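Local coordinates for diaminopimelate decarboxylase (Helicobacter pylori, PDB 2QGH), which catalyses the pyridoxal-phosphate-dependent decarboxylation of meso-diaminopimelate to L-lysine, the last step of bacterial lysine biosynthesis, at residues A46-F54 / I276-I284; I61-L71 / G83-R94. One frame throughout, in Å; residues are numbered along the deposited sequence.

Interaction 1. Residues A46-F54 / I276-I284; sequences AFLNYKEAF and IICEPGRSI. With PLP (pyridoxal-5'-phosphate), chain B; LYS (lysine), chain C.
Tyr50 and Pro280 run antiparallel past one another, with Pro280 CB lying over one face of the phenol ring, toward its rim and 3.5 Å from Tyr50 CZ, in a CH-pi contact. A chi1 of -93°, rotated past the staggered position, carries the ring from helix 40-52 across this proline to Ser283. Ser283 OG sits between its own backbone N and carbonyl carbon (chi1 53°), within 2.8 Å of Tyr50 OH; either hydroxyl could donate the hydrogen bond. Ile284 CD1 approaches Tyr50 CD2 at 3.7 Å, and Ala46 CB packs on the carbonyl oxygens of Ser283 and Ile284. The arrangement illustrates how a TIM barrel is built: a helix of the outer layer covers strand 275-278, and the loop after that strand turns inward to the cofactor. There Glu279 OE1 lies 2.9 Å from PLP N1. Gly281 is the N-cap of the short helix that follows; Gly281 N and Arg282 N donate to PLP O2P and O1P, each at 2.7 Å, so the phosphate meets a helix N-terminus. The Arg282 chain bends at chi3 (-59°), and Arg282 NH2 reaches the bound lysine's OXT at 2.7 Å, joined by a weaker bond from NH1. At the other end of the contact, Ile276 CD1 stands over the centre of the Phe54 ring, while Cys278 SG meets Phe54 CE2 obliquely at 3.6 Å.

Interaction 2. Residues I61-L71 / G83-R94; sequences ICYALKANSNL and GADCVSIGEIQR. With PLP (pyridoxal-5'-phosphate), chain B.
Lys66 sets its CG between its backbone N and carbonyl carbon (chi1 57°) and then folds back at chi3 and chi4, while Asp85 holds CG opposite its own N (chi1 161°); the two side chains cross, and Lys66 NZ forms a salt bridge with Asp85 OD2 at 3.1 Å, its hydrogen bond weak. Asp85 OD2 also lies 3.2 Å from PLP N1, and Ala64 CB touches PLP C5A at 3.5 Å. A water ties Lys66 N and NZ to Asp85 O and Glu91 OE1, which also accepts from Val87 N. Leu65 runs alongside Glu91 in the opposite direction, its CD2 close to Glu91 O and its CD1 3.7 Å from Ala84 CB. Farther out, Ser69 CB covers one face of the Arg94 guanidinium, whose NH1 forms a salt bridge with Glu418 of the second subunit. The parallel strands themselves are joined by backbone bonds, the straightest being Asp85 N to Tyr63 O (2.8 Å, 173°). In the resting enzyme Lys66 probably holds PLP as a Schiff base, as in relatives; here the bound lysine's NZ takes that place on C4A. The C-terminal ends of adjacent barrel strands, with the loops after them, are the classic place for a TIM-barrel active site.

Interactions 1 and 2 illustrate how a barrel brings distant sequence to one site. Along the chain the order is 46-54, 61-71, 83-94, 276-284, so interaction 2 falls wholly within the sequence between the two halves of interaction 1. Their centres are about 14 Å apart, yet they meet directly: the last barrel strand, 275-278, lies beside the first, 59-64, with Cys278 O 2.7 Å from Cys62 N in a probable hydrogen bond. Strand 59-64 then pairs with 83-86, so the two contacts span the seam where the eight-stranded barrel closes. Both touch PLP, interaction 1 at its phosphate and, through Glu279, at the ring nitrogen, interaction 2 beside its ring.

Interaction 1. Residues A46-F54 / I276-I284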
loop_
_atom_site.group_PDB
_atom_site.type_symbol
_atom_site.label_atom_id
_atom_site.label_comp_id
_atom_site.label_asym_id
_atom_site.label_seq_id
_atom_site.Cartn_x
_atom_site.Cartn_y
_atom_site.Cartn_z
ATOM N N ALA A 46 17.660 20.726 -4.951
ATOM C CA ALA A 46 18.206 19.463 -4.462
ATOM C C ALA A 46 18.911 18.733 -5.598
ATOM O O ALA A 46 19.937 18.083 -5.396
ATOM C CB ALA A 46 17.092 18.590 -3.897
ATOM N N PHE A 47 18.351 18.834 -6.797
ATOM C CA PHE A 47 18.953 18.182 -7.949
ATOM C C PHE A 47 20.244 18.896 -8.325
ATOM O O PHE A 47 21.260 18.259 -8.590
ATOM C CB PHE A 47 18.007 18.201 -9.148
ATOM C CG PHE A 47 18.625 17.647 -10.392
ATOM C CD1 PHE A 47 18.847 16.281 -10.520
ATOM C CD2 PHE A 47 19.050 18.499 -11.410
ATOM C CE1 PHE A 47 19.487 15.766 -11.642
ATOM C CE2 PHE A 47 19.691 17.997 -12.540
ATOM C CZ PHE A 47 19.913 16.626 -12.657
ATOM N N LEU A 48 20.187 20.224 -8.356
ATOM C CA LEU A 48 21.353 21.035 -8.686
ATOM C C LEU A 48 22.504 20.818 -7.704
ATOM O O LEU A 48 23.657 21.032 -8.048
ATOM C CB LEU A 48 20.966 22.513 -8.718
ATOM C CG LEU A 48 20.801 23.163 -10.097
ATOM C CD1 LEU A 48 20.267 22.160 -11.104
ATOM C CD2 LEU A 48 19.885 24.370 -9.973
ATOM N N ASN A 49 22.196 20.393 -6.485
ATOM C CA ASN A 49 23.249 20.150 -5.507
ATOM C C ASN A 49 24.015 18.866 -5.846
ATOM O O ASN A 49 25.225 18.795 -5.653
ATOM C CB ASN A 49 22.663 20.069 -4.096
ATOM C CG ASN A 49 22.081 21.394 -3.639
ATOM O OD1 ASN A 49 22.590 22.459 -3.989
ATOM N ND2 ASN A 49 21.018 21.334 -2.843
ATOM N N TYR A 50 23.308 17.857 -6.348
ATOM C CA TYR A 50 23.945 16.602 -6.733
ATOM C C TYR A 50 24.752 16.831 -8.003
ATOM O O TYR A 50 25.837 16.281 -8.174
ATOM C CB TYR A 50 22.891 15.523 -6.998
ATOM C CG TYR A 50 22.568 14.654 -5.807
ATOM C CD1 TYR A 50 23.306 13.499 -5.538
ATOM C CD2 TYR A 50 21.532 14.994 -4.937
ATOM C CE1 TYR A 50 23.016 12.703 -4.432
ATOM C CE2 TYR A 50 21.235 14.211 -3.834
ATOM C CZ TYR A 50 21.977 13.068 -3.586
ATOM O OH TYR A 50 21.656 12.286 -2.501
ATOM N N LYS A 51 24.209 17.657 -8.889
ATOM C CA LYS A 51 24.853 17.957 -10.159
ATOM C C LYS A 51 26.184 18.677 -9.978
ATOM O O LYS A 51 27.123 18.443 -10.736
ATOM C CB LYS A 51 23.918 18.805 -11.025
ATOM C CG LYS A 51 23.973 18.486 -12.518
ATOM C CD LYS A 51 24.426 19.684 -13.348
ATOM C CE LYS A 51 23.473 20.864 -13.205
ATOM N NZ LYS A 51 23.972 22.083 -13.914
ATOM N N GLU A 52 26.271 19.541 -8.970
ATOM C CA GLU A 52 27.495 20.296 -8.724
ATOM C C GLU A 52 28.454 19.600 -7.758
ATOM O O GLU A 52 29.655 19.873 -7.760
ATOM C CB GLU A 52 27.161 21.687 -8.181
ATOM C CG GLU A 52 26.654 21.683 -6.746
ATOM C CD GLU A 52 26.653 23.068 -6.114
ATOM O OE1 GLU A 52 26.328 23.174 -4.910
ATOM O OE2 GLU A 52 26.977 24.051 -6.819
ATOM N N ALA A 53 27.926 18.710 -6.926
ATOM C CA ALA A 53 28.753 17.990 -5.967
ATOM C C ALA A 53 29.832 17.185 -6.690
ATOM O O ALA A 53 30.760 16.667 -6.072
ATOM C CB ALA A 53 27.887 17.067 -5.124
ATOM N N PHE A 54 29.702 17.092 -8.007
ATOM C CA PHE A 54 30.647 16.354 -8.826
ATOM C C PHE A 54 31.043 17.165 -10.055
ATOM O O PHE A 54 30.585 16.894 -11.166
ATOM C CB PHE A 54 30.025 15.029 -9.262
ATOM C CG PHE A 54 29.919 14.015 -8.162
ATOM C CD1 PHE A 54 31.049 13.343 -7.710
ATOM C CD2 PHE A 54 28.688 13.725 -7.580
ATOM C CE1 PHE A 54 30.953 12.395 -6.696
ATOM C CE2 PHE A 54 28.585 12.781 -6.566
ATOM C CZ PHE A 54 29.719 12.115 -6.126
ATOM N N ILE A 276 31.051 8.758 -12.737
ATOM C CA ILE A 276 30.306 8.365 -11.563
ATOM C C ILE A 276 28.815 8.608 -11.777
ATOM O O ILE A 276 28.411 9.611 -12.363
ATOM C CB ILE A 276 30.864 9.095 -10.286
ATOM C CG1 ILE A 276 29.890 8.974 -9.110
ATOM C CG2 ILE A 276 31.192 10.542 -10.607
ATOM C CD1 ILE A 276 28.732 9.935 -9.166
ATOM N N ILE A 277 28.006 7.648 -11.340
ATOM C CA ILE A 277 26.558 7.744 -11.458
ATOM C C ILE A 277 25.927 7.636 -10.078
ATOM O O ILE A 277 26.297 6.772 -9.271
ATOM C CB ILE A 277 25.953 6.604 -12.323
ATOM C CG1 ILE A 277 26.411 6.715 -13.780
ATOM C CG2 ILE A 277 24.432 6.669 -12.260
ATOM C CD1 ILE A 277 25.792 5.650 -14.691
ATOM N N CYS A 278 24.973 8.520 -9.814
ATOM C CA CYS A 278 24.256 8.503 -8.549
ATOM C C CYS A 278 22.780 8.339 -8.889
ATOM O O CYS A 278 22.287 8.907 -9.868
ATOM C CB CYS A 278 24.467 9.809 -7.779
ATOM S SG CYS A 278 26.178 10.162 -7.293
ATOM N N GLU A 279 22.081 7.560 -8.077
ATOM C CA GLU A 279 20.664 7.324 -8.288
ATOM C C GLU A 279 19.831 7.849 -7.104
ATOM O O GLU A 279 19.058 7.108 -6.495
ATOM C CB GLU A 279 20.436 5.828 -8.491
ATOM C CG GLU A 279 21.354 5.229 -9.551
ATOM C CD GLU A 279 21.166 3.739 -9.719
ATOM O OE1 GLU A 279 20.871 3.058 -8.716
ATOM O OE2 GLU A 279 21.332 3.238 -10.849
ATOM N N PRO A 280 19.975 9.147 -6.774
ATOM C CA PRO A 280 19.223 9.730 -5.661
ATOM C C PRO A 280 17.718 9.772 -5.920
ATOM O O PRO A 280 17.269 10.083 -7.027
ATOM C CB PRO A 280 19.823 11.123 -5.545
ATOM C CG PRO A 280 20.071 11.474 -6.972
ATOM C CD PRO A 280 20.707 10.195 -7.507
ATOM N N GLY A 281 16.944 9.456 -4.891
ATOM C CA GLY A 281 15.498 9.479 -5.011
ATOM C C GLY A 281 14.887 10.345 -3.922
ATOM O O GLY A 281 14.446 11.467 -4.177
ATOM N N ARG A 282 14.880 9.817 -2.704
ATOM C CA ARG A 282 14.332 10.497 -1.537
ATOM C C ARG A 282 14.900 11.903 -1.353
ATOM O O ARG A 282 14.149 12.880 -1.276
ATOM C CB ARG A 282 14.619 9.665 -0.285
ATOM C CG ARG A 282 13.765 10.008 0.922
ATOM C CD ARG A 282 14.350 9.379 2.180
ATOM N NE ARG A 282 14.451 7.927 2.087
ATOM C CZ ARG A 282 13.421 7.093 2.200
ATOM N NH1 ARG A 282 12.194 7.558 2.421
ATOM N NH2 ARG A 282 13.617 5.788 2.071
ATOM N N SER A 283 16.225 12.000 -1.276
ATOM C CA SER A 283 16.903 13.284 -1.084
ATOM C C SER A 283 16.627 14.323 -2.176
ATOM O O SER A 283 17.009 15.483 -2.047
ATOM C CB SER A 283 18.416 13.066 -0.942
ATOM O OG SER A 283 18.940 12.303 -2.012
ATOM N N ILE A 284 15.962 13.914 -3.250
ATOM C CA ILE A 284 15.648 14.853 -4.317
ATOM C C ILE A 284 14.246 15.434 -4.135
ATOM O O ILE A 284 14.039 16.632 -4.322
ATOM C CB ILE A 284 15.685 14.182 -5.717
ATOM C CG1 ILE A 284 17.095 13.672 -6.040
ATOM C CG2 ILE A 284 15.203 15.177 -6.782
ATOM C CD1 ILE A 284 18.125 14.762 -6.298
HETATM N N1 PLP B . 18.717 3.074 -6.839
HETATM C C2 PLP B . 18.263 1.766 -6.570
HETATM C C2A PLP B . 18.757 0.620 -7.362
HETATM C C3 PLP B . 17.280 1.588 -5.517
HETATM O O3 PLP B . 16.786 0.332 -5.221
HETATM C C4 PLP B . 16.814 2.681 -4.788
HETATM C C4A PLP B . 16.025 2.340 -3.573
HETATM C C5 PLP B . 17.261 3.980 -5.072
HETATM C C6 PLP B . 18.258 4.175 -6.103
HETATM C C5A PLP B . 16.685 5.230 -4.561
HETATM O O4P PLP B . 17.195 5.473 -3.270
HETATM P P PLP B . 16.780 6.640 -2.489
HETATM O O1P PLP B . 15.317 7.166 -2.618
HETATM O O2P PLP B . 17.810 7.764 -2.948
HETATM O O3P PLP B . 16.982 6.229 -0.980
HETATM N N LYS C . 9.670 2.723 -0.103
HETATM C CA LYS C . 10.766 2.940 0.893
HETATM C C LYS C . 10.413 4.096 1.830
HETATM O O LYS C . 9.237 4.510 1.807
HETATM C CB LYS C . 12.089 3.225 0.161
HETATM C CG LYS C . 12.593 2.041 -0.650
HETATM C CD LYS C . 13.675 2.427 -1.641
HETATM C CE LYS C . 14.146 1.190 -2.404
HETATM N NZ LYS C . 15.095 1.470 -3.534
HETATM O OXT LYS C . 11.302 4.571 2.570
#

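Interaction 2. Residues I61-L71 / G83-R94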
loop_
_atom_site.group_PDB
_atom_site.type_symbol
_atom_site.label_atom_id
_atom_site.label_comp_id
_atom_site.label_asym_id
_atom_site.label_seq_id
_atom_site.Cartn_x
_atom_site.Cartn_y
_atom_site.Cartn_z
ATOM N N ILE A 61 23.457 12.060 -12.822
ATOM C CA ILE A 61 22.515 11.919 -11.720
ATOM C C ILE A 61 21.196 11.338 -12.229
ATOM O O ILE A 61 20.411 12.019 -12.879
ATOM C CB ILE A 61 22.262 13.270 -11.036
ATOM C CG1 ILE A 61 23.598 13.877 -10.609
ATOM C CG2 ILE A 61 21.369 13.081 -9.812
ATOM C CD1 ILE A 61 24.452 12.925 -9.768
ATOM N N CYS A 62 20.970 10.062 -11.941
ATOM C CA CYS A 62 19.759 9.394 -12.385
ATOM C C CYS A 62 18.715 9.344 -11.295
ATOM O O CYS A 62 18.758 8.483 -10.415
ATOM C CB CYS A 62 20.074 7.976 -12.851
ATOM S SG CYS A 62 21.117 7.909 -14.313
ATOM N N TYR A 63 17.771 10.277 -11.363
ATOM C CA TYR A 63 16.694 10.354 -10.392
ATOM C C TYR A 63 15.909 9.034 -10.306
ATOM O O TYR A 63 15.418 8.520 -11.308
ATOM C CB TYR A 63 15.759 11.505 -10.765
ATOM C CG TYR A 63 14.511 11.548 -9.933
ATOM C CD1 TYR A 63 14.582 11.735 -8.552
ATOM C CD2 TYR A 63 13.263 11.348 -10.510
ATOM C CE1 TYR A 63 13.447 11.716 -7.769
ATOM C CE2 TYR A 63 12.116 11.325 -9.735
ATOM C CZ TYR A 63 12.216 11.507 -8.365
ATOM O OH TYR A 63 11.091 11.463 -7.585
ATOM N N ALA A 64 15.813 8.477 -9.105
ATOM C CA ALA A 64 15.088 7.228 -8.911
ATOM C C ALA A 64 13.585 7.523 -8.884
ATOM O O ALA A 64 13.057 8.011 -7.882
ATOM C CB ALA A 64 15.531 6.573 -7.610
ATOM N N LEU A 65 12.911 7.229 -9.996
ATOM C CA LEU A 65 11.475 7.484 -10.141
ATOM C C LEU A 65 10.594 6.895 -9.047
ATOM O O LEU A 65 9.597 7.500 -8.654
ATOM C CB LEU A 65 10.987 7.011 -11.518
ATOM C CG LEU A 65 11.189 7.992 -12.687
ATOM C CD1 LEU A 65 12.657 8.361 -12.813
ATOM C CD2 LEU A 65 10.676 7.372 -13.988
ATOM N N LYS A 66 10.962 5.719 -8.558
ATOM C CA LYS A 66 10.211 5.076 -7.490
ATOM C C LYS A 66 9.886 6.067 -6.371
ATOM O O LYS A 66 8.860 5.942 -5.710
ATOM C CB LYS A 66 11.018 3.910 -6.929
ATOM C CG LYS A 66 12.394 4.313 -6.415
ATOM C CD LYS A 66 13.204 3.105 -6.002
ATOM C CE LYS A 66 13.474 2.200 -7.200
ATOM N NZ LYS A 66 14.275 2.894 -8.247
ATOM N N ALA A 67 10.751 7.057 -6.151
ATOM C CA ALA A 67 10.499 8.047 -5.099
ATOM C C ALA A 67 9.225 8.828 -5.413
ATOM O O ALA A 67 8.337 8.961 -4.569
ATOM C CB ALA A 67 11.678 9.003 -4.970
ATOM N N ASN A 68 9.152 9.342 -6.639
ATOM C CA ASN A 68 8.002 10.102 -7.110
ATOM C C ASN A 68 8.132 10.211 -8.624
ATOM O O ASN A 68 9.085 10.800 -9.125
ATOM C CB ASN A 68 7.976 11.501 -6.492
ATOM C CG ASN A 68 6.612 12.154 -6.607
ATOM O OD1 ASN A 68 5.988 12.110 -7.660
ATOM N ND2 ASN A 68 6.146 12.761 -5.525
ATOM N N SER A 69 7.172 9.636 -9.340
ATOM C CA SER A 69 7.184 9.617 -10.799
ATOM C C SER A 69 6.210 10.573 -11.470
ATOM O O SER A 69 5.954 10.439 -12.672
ATOM C CB SER A 69 6.876 8.205 -11.302
ATOM O OG SER A 69 7.851 7.289 -10.859
ATOM N N ASN A 70 5.659 11.525 -10.719
ATOM C CA ASN A 70 4.718 12.461 -11.318
ATOM C C ASN A 70 5.328 13.106 -12.578
ATOM O O ASN A 70 6.458 13.609 -12.568
ATOM C CB ASN A 70 4.284 13.515 -10.292
ATOM C CG ASN A 70 3.361 14.568 -10.887
ATOM O OD1 ASN A 70 3.819 15.542 -11.491
ATOM N ND2 ASN A 70 2.057 14.371 -10.729
ATOM N N LEU A 71 4.569 13.041 -13.670
ATOM C CA LEU A 71 4.972 13.576 -14.962
ATOM C C LEU A 71 5.535 14.990 -14.921
ATOM O O LEU A 71 6.520 15.284 -15.584
ATOM C CB LEU A 71 3.784 13.533 -15.923
ATOM C CG LEU A 71 3.707 12.378 -16.921
ATOM C CD1 LEU A 71 4.191 11.093 -16.285
ATOM C CD2 LEU A 71 2.279 12.245 -17.410
ATOM N N GLY A 83 18.870 12.526 -15.385
ATOM C CA GLY A 83 18.792 11.176 -15.899
ATOM C C GLY A 83 17.658 10.503 -15.159
ATOM O O GLY A 83 16.927 11.165 -14.428
ATOM N N ALA A 84 17.505 9.197 -15.332
ATOM C CA ALA A 84 16.434 8.481 -14.645
ATOM C C ALA A 84 16.801 7.049 -14.292
ATOM O O ALA A 84 17.299 6.304 -15.129
ATOM C CB ALA A 84 15.171 8.491 -15.502
ATOM N N ASP A 85 16.580 6.678 -13.039
ATOM C CA ASP A 85 16.834 5.307 -12.599
ATOM C C ASP A 85 15.446 4.681 -12.557
ATOM O O ASP A 85 14.606 5.067 -11.746
ATOM C CB ASP A 85 17.477 5.285 -11.214
ATOM C CG ASP A 85 17.350 3.935 -10.534
ATOM O OD1 ASP A 85 17.640 2.903 -11.181
ATOM O OD2 ASP A 85 16.964 3.908 -9.343
ATOM N N CYS A 86 15.211 3.736 -13.460
ATOM C CA CYS A 86 13.917 3.076 -13.577
ATOM C C CYS A 86 13.958 1.617 -13.150
ATOM O O CYS A 86 15.010 0.972 -13.211
ATOM C CB CYS A 86 13.435 3.186 -15.021
ATOM S SG CYS A 86 13.344 4.909 -15.598
ATOM N N VAL A 87 12.813 1.094 -12.716
ATOM C CA VAL A 87 12.746 -0.299 -12.287
ATOM C C VAL A 87 11.630 -1.052 -13.009
ATOM O O VAL A 87 11.326 -2.198 -12.680
ATOM C CB VAL A 87 12.569 -0.400 -10.732
ATOM C CG1 VAL A 87 11.155 0.067 -10.309
ATOM C CG2 VAL A 87 12.851 -1.817 -10.267
ATOM N N SER A 88 11.035 -0.413 -14.011
ATOM C CA SER A 88 9.954 -1.031 -14.781
ATOM C C SER A 88 9.760 -0.322 -16.109
ATOM O O SER A 88 10.168 0.828 -16.269
ATOM C CB SER A 88 8.637 -0.965 -14.007
ATOM O OG SER A 88 8.154 0.369 -13.950
ATOM N N ILE A 89 9.132 -1.000 -17.064
ATOM C CA ILE A 89 8.880 -0.384 -18.358
ATOM C C ILE A 89 7.988 0.824 -18.119
ATOM O O ILE A 89 8.110 1.842 -18.798
ATOM C CB ILE A 89 8.200 -1.370 -19.356
ATOM C CG1 ILE A 89 7.905 -0.649 -20.677
ATOM C CG2 ILE A 89 6.928 -1.944 -18.761
ATOM C CD1 ILE A 89 9.142 -0.029 -21.336
ATOM N N GLY A 90 7.103 0.717 -17.132
ATOM C CA GLY A 90 6.218 1.827 -16.808
ATOM C C GLY A 90 6.993 3.085 -16.431
ATOM O O GLY A 90 6.633 4.192 -16.841
ATOM N N GLU A 91 8.060 2.929 -15.652
ATOM C CA GLU A 91 8.862 4.082 -15.258
ATOM C C GLU A 91 9.695 4.609 -16.429
ATOM O O GLU A 91 9.921 5.814 -16.549
ATOM C CB GLU A 91 9.785 3.732 -14.077
ATOM C CG GLU A 91 9.061 3.393 -12.795
ATOM C CD GLU A 91 9.996 3.304 -11.593
ATOM O OE1 GLU A 91 11.210 3.099 -11.800
ATOM O OE2 GLU A 91 9.521 3.424 -10.443
ATOM N N ILE A 92 10.163 3.707 -17.284
ATOM C CA ILE A 92 10.943 4.114 -18.434
ATOM C C ILE A 92 10.039 4.941 -19.352
ATOM O O ILE A 92 10.443 6.000 -19.855
ATOM C CB ILE A 92 11.496 2.889 -19.204
ATOM C CG1 ILE A 92 12.455 2.104 -18.307
ATOM C CG2 ILE A 92 12.203 3.337 -20.477
ATOM C CD1 ILE A 92 13.126 0.938 -18.998
ATOM N N GLN A 93 8.809 4.467 -19.556
ATOM C CA GLN A 93 7.877 5.188 -20.409
ATOM C C GLN A 93 7.556 6.555 -19.835
ATOM O O GLN A 93 7.483 7.528 -20.580
ATOM C CB GLN A 93 6.591 4.378 -20.634
ATOM C CG GLN A 93 6.827 3.084 -21.421
ATOM C CD GLN A 93 5.550 2.497 -22.014
ATOM O OE1 GLN A 93 5.579 1.439 -22.663
ATOM N NE2 GLN A 93 4.427 3.184 -21.813
ATOM N N ARG A 94 7.363 6.637 -18.519
ATOM C CA ARG A 94 7.079 7.924 -17.873
ATOM C C ARG A 94 8.227 8.899 -18.136
ATOM O O ARG A 94 8.009 10.023 -18.586
ATOM C CB ARG A 94 6.945 7.767 -16.359
ATOM C CG ARG A 94 5.650 7.147 -15.855
ATOM C CD ARG A 94 5.726 7.014 -14.343
ATOM N NE ARG A 94 4.424 6.848 -13.702
ATOM C CZ ARG A 94 3.557 7.831 -13.487
ATOM N NH1 ARG A 94 3.848 9.064 -13.860
ATOM N NH2 ARG A 94 2.396 7.579 -12.894
HETATM N N1 PLP B . 18.717 3.074 -6.839
HETATM C C2 PLP B . 18.263 1.766 -6.570
HETATM C C2A PLP B . 18.757 0.620 -7.362
HETATM C C3 PLP B . 17.280 1.588 -5.517
HETATM O O3 PLP B . 16.786 0.332 -5.221
HETATM C C4 PLP B . 16.814 2.681 -4.788
HETATM C C4A PLP B . 16.025 2.340 -3.573
HETATM C C5 PLP B . 17.261 3.980 -5.072
HETATM C C6 PLP B . 18.258 4.175 -6.103
HETATM C C5A PLP B . 16.685 5.230 -4.561
HETATM O O4P PLP B . 17.195 5.473 -3.270
HETATM P P PLP B . 16.780 6.640 -2.489
HETATM O O1P PLP B . 15.317 7.166 -2.618
HETATM O O2P PLP B . 17.810 7.764 -2.948
HETATM O O3P PLP B . 16.982 6.229 -0.980
HETATM O O HOH W 1 12.865 3.875 -10.106
HETATM O O HOH W 2 7.108 4.732 -10.263
#